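Local atomic coordinates of L-ornithine N(5)-monooxygenase (Pseudomonas aeruginosa, PDB entry 3S5W), a protein that hydroxylates the side-chain amine of L-ornithine using FAD, NADPH and molecular oxygen, the first step toward the hydroxamate groups of the siderophore pyoverdin. Residues Asp69-Gly74 with Glu128-Leu133. Numbering follows the deposited sequence.
Sequences DYRWHG and EFNDYL. With FAD (flavin-adenine dinucleotide), chain C.
W72 lies with one face of its indole on helix residues F129 and L133. A methyl of the leucine, CD1, sits 3.7 Å from the centroid of the five-membered ring in a CH-pi contact. F129 CD2 reaches the outer six-membered ring, 3.7 Å from W72 CZ3, the two ring planes inclined at 58°. With CG anti to the backbone N (chi1 180°), the indole runs across F129 and L133 to the cofactor, where W72 NE1 donates a 2.8 Å hydrogen bond to FAD O4'. H73 NE2 also hydrogen-bonds FAD O4', at 3.2 Å, and H73 CD2 lies over the opposite indole face, toward the rim near NE1, so helix and histidine flank the indole. At the backbone end of W72, the N130 side chain has CG anti to its N, which carries the amide to the loop. There OD1 accepts the W72 N-H in a nearly straight bond (2.8 Å, 168°), the donor tilted out of the carbonyl plane. These contacts are consistent with the helix acting as a second shell that orients W72 toward the ribityl O4'. L133 CB meets the edge of the Y70 ring, 4.3 Å from Y70 CE1; FAD O3B also lies at that ring's edge, in its plane. The FAD-binding loop after strand 61-65 is thereby seated on helix 126-137; R134 of that helix also bridges to D69, and P40, starting helix 40-56, touches Y70, W72 and L133.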
ATOM      1  N   ASP A  69      12.742  -9.375   7.407  1.00 29.56           N
ATOM      2  CA  ASP A  69      12.211 -10.559   6.770  1.00 30.23           C
ATOM      3  C   ASP A  69      10.980 -10.064   6.004  1.00 29.37           C
ATOM      4  O   ASP A  69       9.981  -9.711   6.629  1.00 27.66           O
ATOM      5  CB  ASP A  69      11.780 -11.561   7.851  1.00 31.52           C
ATOM      6  CG  ASP A  69      11.255 -12.855   7.265  1.00 36.60           C
ATOM      7  OD1 ASP A  69      11.586 -13.200   6.106  1.00 40.09           O
ATOM      8  OD2 ASP A  69      10.504 -13.539   7.977  1.00 44.17           O
ATOM      9  N   TYR A  70      11.092  -9.977   4.675  1.00 27.01           N
ATOM     10  CA  TYR A  70      10.063  -9.296   3.854  1.00 26.85           C
ATOM     11  C   TYR A  70       8.686  -9.974   3.876  1.00 25.41           C
ATOM     12  O   TYR A  70       8.560 -11.169   3.604  1.00 23.94           O
ATOM     13  CB  TYR A  70      10.522  -9.128   2.398  1.00 26.48           C
ATOM     14  CG  TYR A  70       9.413  -8.489   1.585  1.00 27.82           C
ATOM     15  CD1 TYR A  70       8.531  -9.275   0.835  1.00 27.00           C
ATOM     16  CD2 TYR A  70       9.188  -7.099   1.643  1.00 24.91           C
ATOM     17  CE1 TYR A  70       7.482  -8.697   0.131  1.00 27.53           C
ATOM     18  CE2 TYR A  70       8.145  -6.506   0.920  1.00 23.54           C
ATOM     19  CZ  TYR A  70       7.286  -7.317   0.188  1.00 26.60           C
ATOM     20  OH  TYR A  70       6.250  -6.728  -0.485  1.00 23.89           O
ATOM     21  N   ARG A  71       7.658  -9.191   4.196  1.00 25.60           N
ATOM     22  CA  ARG A  71       6.272  -9.609   3.997  1.00 26.08           C
ATOM     23  C   ARG A  71       5.507  -8.455   3.349  1.00 25.02           C
ATOM     24  O   ARG A  71       5.821  -7.287   3.568  1.00 25.04           O
ATOM     25  CB  ARG A  71       5.608 -10.015   5.314  1.00 26.47           C
ATOM     26  CG  ARG A  71       6.214 -11.266   5.992  1.00 32.28           C
ATOM     27  CD  ARG A  71       5.372 -11.720   7.191  1.00 39.34           C
ATOM     28  NE  ARG A  71       5.430 -10.734   8.274  1.00 45.21           N
ATOM     29  CZ  ARG A  71       4.483 -10.558   9.198  1.00 46.97           C
ATOM     30  NH1 ARG A  71       3.378 -11.291   9.193  1.00 50.83           N
ATOM     31  NH2 ARG A  71       4.635  -9.637  10.122  1.00 47.63           N
ATOM     32  N   TRP A  72       4.524  -8.806   2.527  1.00 24.37           N
ATOM     33  CA  TRP A  72       3.692  -7.819   1.830  1.00 23.30           C
ATOM     34  C   TRP A  72       2.540  -7.471   2.774  1.00 23.94           C
ATOM     35  O   TRP A  72       1.579  -8.237   2.876  1.00 21.71           O
ATOM     36  CB  TRP A  72       3.202  -8.427   0.513  1.00 23.43           C
ATOM     37  CG  TRP A  72       2.309  -7.517  -0.327  1.00 24.17           C
ATOM     38  CD1 TRP A  72       2.587  -6.243  -0.750  1.00 25.31           C
ATOM     39  CD2 TRP A  72       1.017  -7.852  -0.872  1.00 22.90           C
ATOM     40  NE1 TRP A  72       1.523  -5.747  -1.501  1.00 23.69           N
ATOM     41  CE2 TRP A  72       0.555  -6.718  -1.589  1.00 24.26           C
ATOM     42  CE3 TRP A  72       0.200  -8.992  -0.800  1.00 22.84           C
ATOM     43  CZ2 TRP A  72      -0.684  -6.697  -2.244  1.00 21.66           C
ATOM     44  CZ3 TRP A  72      -1.045  -8.968  -1.435  1.00 22.85           C
ATOM     45  CH2 TRP A  72      -1.469  -7.837  -2.160  1.00 22.68           C
ATOM     46  N   HIS A  73       2.664  -6.339   3.484  1.00 23.13           N
ATOM     47  CA  HIS A  73       1.696  -5.901   4.514  1.00 23.82           C
ATOM     48  C   HIS A  73       1.383  -7.035   5.466  1.00 23.78           C
ATOM     49  O   HIS A  73       0.203  -7.423   5.661  1.00 23.36           O
ATOM     50  CB  HIS A  73       0.400  -5.340   3.858  1.00 23.56           C
ATOM     51  CG  HIS A  73       0.687  -4.383   2.753  1.00 24.75           C
ATOM     52  ND1 HIS A  73       1.273  -3.159   2.980  1.00 29.17           N
ATOM     53  CD2 HIS A  73       0.520  -4.479   1.415  1.00 26.84           C
ATOM     54  CE1 HIS A  73       1.462  -2.542   1.828  1.00 29.60           C
ATOM     55  NE2 HIS A  73       1.018  -3.323   0.861  1.00 27.93           N
ATOM     56  N   GLY A  74       2.447  -7.593   6.052  1.00 23.93           N
ATOM     57  CA  GLY A  74       2.330  -8.903   6.688  1.00 23.98           C
ATOM     58  C   GLY A  74       1.411  -8.897   7.880  1.00 24.08           C
ATOM     59  O   GLY A  74       0.763  -9.906   8.170  1.00 22.81           O
ATOM     60  N   GLU A 128      -1.166 -16.020  -0.226  1.00 23.41           N
ATOM     61  CA  GLU A 128      -0.509 -16.663  -1.394  1.00 23.28           C
ATOM     62  C   GLU A 128       0.206 -15.622  -2.246  1.00 22.76           C
ATOM     63  O   GLU A 128       1.288 -15.864  -2.750  1.00 21.78           O
ATOM     64  CB  GLU A 128      -1.496 -17.467  -2.237  1.00 24.31           C
ATOM     65  CG  GLU A 128      -0.787 -18.285  -3.362  1.00 25.14           C
ATOM     66  CD  GLU A 128      -1.735 -19.199  -4.150  1.00 27.95           C
ATOM     67  OE1 GLU A 128      -2.955 -18.938  -4.189  1.00 29.31           O
ATOM     68  OE2 GLU A 128      -1.255 -20.189  -4.735  1.00 26.20           O
ATOM     69  N   PHE A 129      -0.392 -14.441  -2.412  1.00 22.66           N
ATOM     70  CA  PHE A 129       0.311 -13.441  -3.204  1.00 22.77           C
ATOM     71  C   PHE A 129       1.597 -12.979  -2.484  1.00 22.93           C
ATOM     72  O   PHE A 129       2.568 -12.660  -3.132  1.00 22.48           O
ATOM     73  CB  PHE A 129      -0.582 -12.255  -3.511  1.00 22.78           C
ATOM     74  CG  PHE A 129      -0.106 -11.448  -4.680  1.00 25.29           C
ATOM     75  CD1 PHE A 129      -0.315 -11.905  -5.975  1.00 27.39           C
ATOM     76  CD2 PHE A 129       0.534 -10.242  -4.492  1.00 28.47           C
ATOM     77  CE1 PHE A 129       0.113 -11.152  -7.087  1.00 28.28           C
ATOM     78  CE2 PHE A 129       0.975  -9.484  -5.601  1.00 27.39           C
ATOM     79  CZ  PHE A 129       0.755  -9.944  -6.888  1.00 26.99           C
ATOM     80  N   ASN A 130       1.560 -12.933  -1.146  1.00 23.73           N
ATOM     81  CA  ASN A 130       2.754 -12.658  -0.322  1.00 23.94           C
ATOM     82  C   ASN A 130       3.867 -13.695  -0.605  1.00 23.77           C
ATOM     83  O   ASN A 130       5.021 -13.345  -0.796  1.00 23.82           O
ATOM     84  CB  ASN A 130       2.405 -12.665   1.185  1.00 24.17           C
ATOM     85  CG  ASN A 130       3.647 -12.557   2.073  1.00 26.39           C
ATOM     86  OD1 ASN A 130       4.382 -11.554   2.028  1.00 26.57           O
ATOM     87  ND2 ASN A 130       3.899 -13.602   2.872  1.00 28.67           N
ATOM     88  N   ASP A 131       3.497 -14.970  -0.635  1.00 23.34           N
ATOM     89  CA  ASP A 131       4.452 -16.042  -0.941  1.00 24.01           C
ATOM     90  C   ASP A 131       5.023 -15.877  -2.359  1.00 23.21           C
ATOM     91  O   ASP A 131       6.214 -16.075  -2.574  1.00 21.87           O
ATOM     92  CB  ASP A 131       3.775 -17.407  -0.797  1.00 23.88           C
ATOM     93  CG  ASP A 131       4.766 -18.531  -0.792  1.00 27.92           C
ATOM     94  OD1 ASP A 131       5.445 -18.669   0.229  1.00 29.17           O
ATOM     95  OD2 ASP A 131       4.873 -19.257  -1.807  1.00 29.62           O
ATOM     96  N   TYR A 132       4.166 -15.489  -3.311  1.00 22.64           N
ATOM     97  CA  TYR A 132       4.576 -15.210  -4.689  1.00 21.80           C
ATOM     98  C   TYR A 132       5.608 -14.062  -4.743  1.00 22.37           C
ATOM     99  O   TYR A 132       6.625 -14.161  -5.419  1.00 22.67           O
ATOM    100  CB  TYR A 132       3.343 -14.855  -5.543  1.00 20.67           C
ATOM    101  CG  TYR A 132       3.630 -14.105  -6.814  1.00 21.01           C
ATOM    102  CD1 TYR A 132       4.294 -14.718  -7.876  1.00 20.82           C
ATOM    103  CD2 TYR A 132       3.184 -12.777  -6.987  1.00 22.62           C
ATOM    104  CE1 TYR A 132       4.531 -14.036  -9.054  1.00 21.08           C
ATOM    105  CE2 TYR A 132       3.451 -12.072  -8.174  1.00 22.97           C
ATOM    106  CZ  TYR A 132       4.115 -12.723  -9.185  1.00 20.77           C
ATOM    107  OH  TYR A 132       4.381 -12.078 -10.338  1.00 22.12           O
ATOM    108  N   LEU A 133       5.319 -12.975  -4.044  1.00 21.85           N
ATOM    109  CA  LEU A 133       6.235 -11.834  -4.030  1.00 22.20           C
ATOM    110  C   LEU A 133       7.597 -12.209  -3.430  1.00 22.98           C
ATOM    111  O   LEU A 133       8.637 -11.815  -3.971  1.00 22.33           O
ATOM    112  CB  LEU A 133       5.615 -10.685  -3.231  1.00 22.12           C
ATOM    113  CG  LEU A 133       4.432 -10.039  -3.951  1.00 22.36           C
ATOM    114  CD1 LEU A 133       3.789  -9.042  -3.013  1.00 24.49           C
ATOM    115  CD2 LEU A 133       4.836  -9.321  -5.283  1.00 24.12           C
TER
HETATM  116  PA  FAD C 450       4.780  -1.266  -0.608  1.00 23.63           P
HETATM  117  O1A FAD C 450       4.089  -0.539   0.483  1.00 19.77           O
HETATM  118  O2A FAD C 450       4.219  -2.663  -0.927  1.00 19.53           O
HETATM  119  O5B FAD C 450       6.353  -1.441  -0.242  1.00 23.66           O
HETATM  120  C5B FAD C 450       7.063  -0.348   0.291  1.00 21.39           C
HETATM  121  C4B FAD C 450       8.313  -0.963   0.897  1.00 23.22           C
HETATM  122  O4B FAD C 450       9.130   0.092   1.329  1.00 26.67           O
HETATM  123  C3B FAD C 450       7.967  -1.782   2.136  1.00 23.62           C
HETATM  124  O3B FAD C 450       8.418  -3.112   1.974  1.00 24.22           O
HETATM  125  C2B FAD C 450       8.687  -1.064   3.285  1.00 24.49           C
HETATM  126  O2B FAD C 450       9.325  -1.971   4.177  1.00 27.34           O
HETATM  127  C1B FAD C 450       9.738  -0.282   2.556  1.00 25.52           C
HETATM  128  N9A FAD C 450      10.130   0.982   3.170  1.00 27.25           N
HETATM  129  C8A FAD C 450       9.313   2.028   3.586  1.00 30.44           C
HETATM  130  N7A FAD C 450      10.127   3.036   4.022  1.00 29.15           N
HETATM  131  C5A FAD C 450      11.418   2.641   3.857  1.00 28.77           C
HETATM  132  C6A FAD C 450      12.633   3.269   4.130  1.00 30.58           C
HETATM  133  N6A FAD C 450      12.674   4.579   4.422  1.00 28.73           N
HETATM  134  N1A FAD C 450      13.810   2.576   3.852  1.00 28.54           N
HETATM  135  C2A FAD C 450      13.813   1.310   3.305  1.00 27.82           C
HETATM  136  N3A FAD C 450      12.602   0.682   3.029  1.00 25.41           N
HETATM  137  C4A FAD C 450      11.432   1.349   3.309  1.00 28.24           C
HETATM  138  N1  FAD C 450      -3.191  -3.397  -4.323  1.00 22.48           N
HETATM  139  C2  FAD C 450      -3.787  -4.216  -5.274  1.00 25.26           C
HETATM  140  O2  FAD C 450      -3.650  -3.980  -6.463  1.00 23.60           O
HETATM  141  N3  FAD C 450      -4.543  -5.305  -4.891  1.00 25.57           N
HETATM  142  C4  FAD C 450      -4.717  -5.621  -3.566  1.00 28.10           C
HETATM  143  O4  FAD C 450      -5.367  -6.638  -3.270  1.00 26.10           O
HETATM  144  C4X FAD C 450      -4.130  -4.788  -2.595  1.00 25.20           C
HETATM  145  N5  FAD C 450      -4.303  -5.068  -1.247  1.00 26.11           N
HETATM  146  C5X FAD C 450      -3.735  -4.240  -0.293  1.00 27.52           C
HETATM  147  C6  FAD C 450      -3.919  -4.535   1.066  1.00 29.83           C
HETATM  148  C7  FAD C 450      -3.364  -3.724   2.047  1.00 29.86           C
HETATM  149  C7M FAD C 450      -3.613  -4.097   3.487  1.00 32.40           C
HETATM  150  C8  FAD C 450      -2.643  -2.597   1.668  1.00 28.19           C
HETATM  151  C8M FAD C 450      -2.012  -1.678   2.674  1.00 31.03           C
HETATM  152  C9  FAD C 450      -2.453  -2.296   0.324  1.00 26.97           C
HETATM  153  C9A FAD C 450      -2.980  -3.122  -0.678  1.00 26.84           C
HETATM  154  N10 FAD C 450      -2.802  -2.834  -2.036  1.00 23.80           N
HETATM  155  C10 FAD C 450      -3.395  -3.660  -2.985  1.00 24.18           C
HETATM  156  C1' FAD C 450      -2.058  -1.623  -2.508  1.00 23.37           C
HETATM  157  C2' FAD C 450      -0.528  -1.702  -2.327  1.00 23.22           C
HETATM  158  O2' FAD C 450      -0.129  -0.333  -2.208  1.00 24.65           O
HETATM  159  C3' FAD C 450       0.104  -2.333  -3.559  1.00 24.06           C
HETATM  160  O3' FAD C 450      -0.414  -3.655  -3.811  1.00 23.72           O
HETATM  161  C4' FAD C 450       1.639  -2.472  -3.407  1.00 22.97           C
HETATM  162  O4' FAD C 450       1.934  -3.070  -2.150  1.00 23.37           O
HETATM  163  C5' FAD C 450       2.433  -1.158  -3.627  1.00 23.29           C
HETATM  164  O5' FAD C 450       3.789  -1.517  -3.813  1.00 26.29           O
HETATM  165  P   FAD C 450       5.023  -0.553  -3.406  1.00 24.11           P
HETATM  166  O1P FAD C 450       6.262  -1.388  -3.615  1.00 22.80           O
HETATM  167  O2P FAD C 450       4.874   0.710  -4.210  1.00 20.51           O
HETATM  168  O3P FAD C 450       4.777  -0.269  -1.855  1.00 21.18           O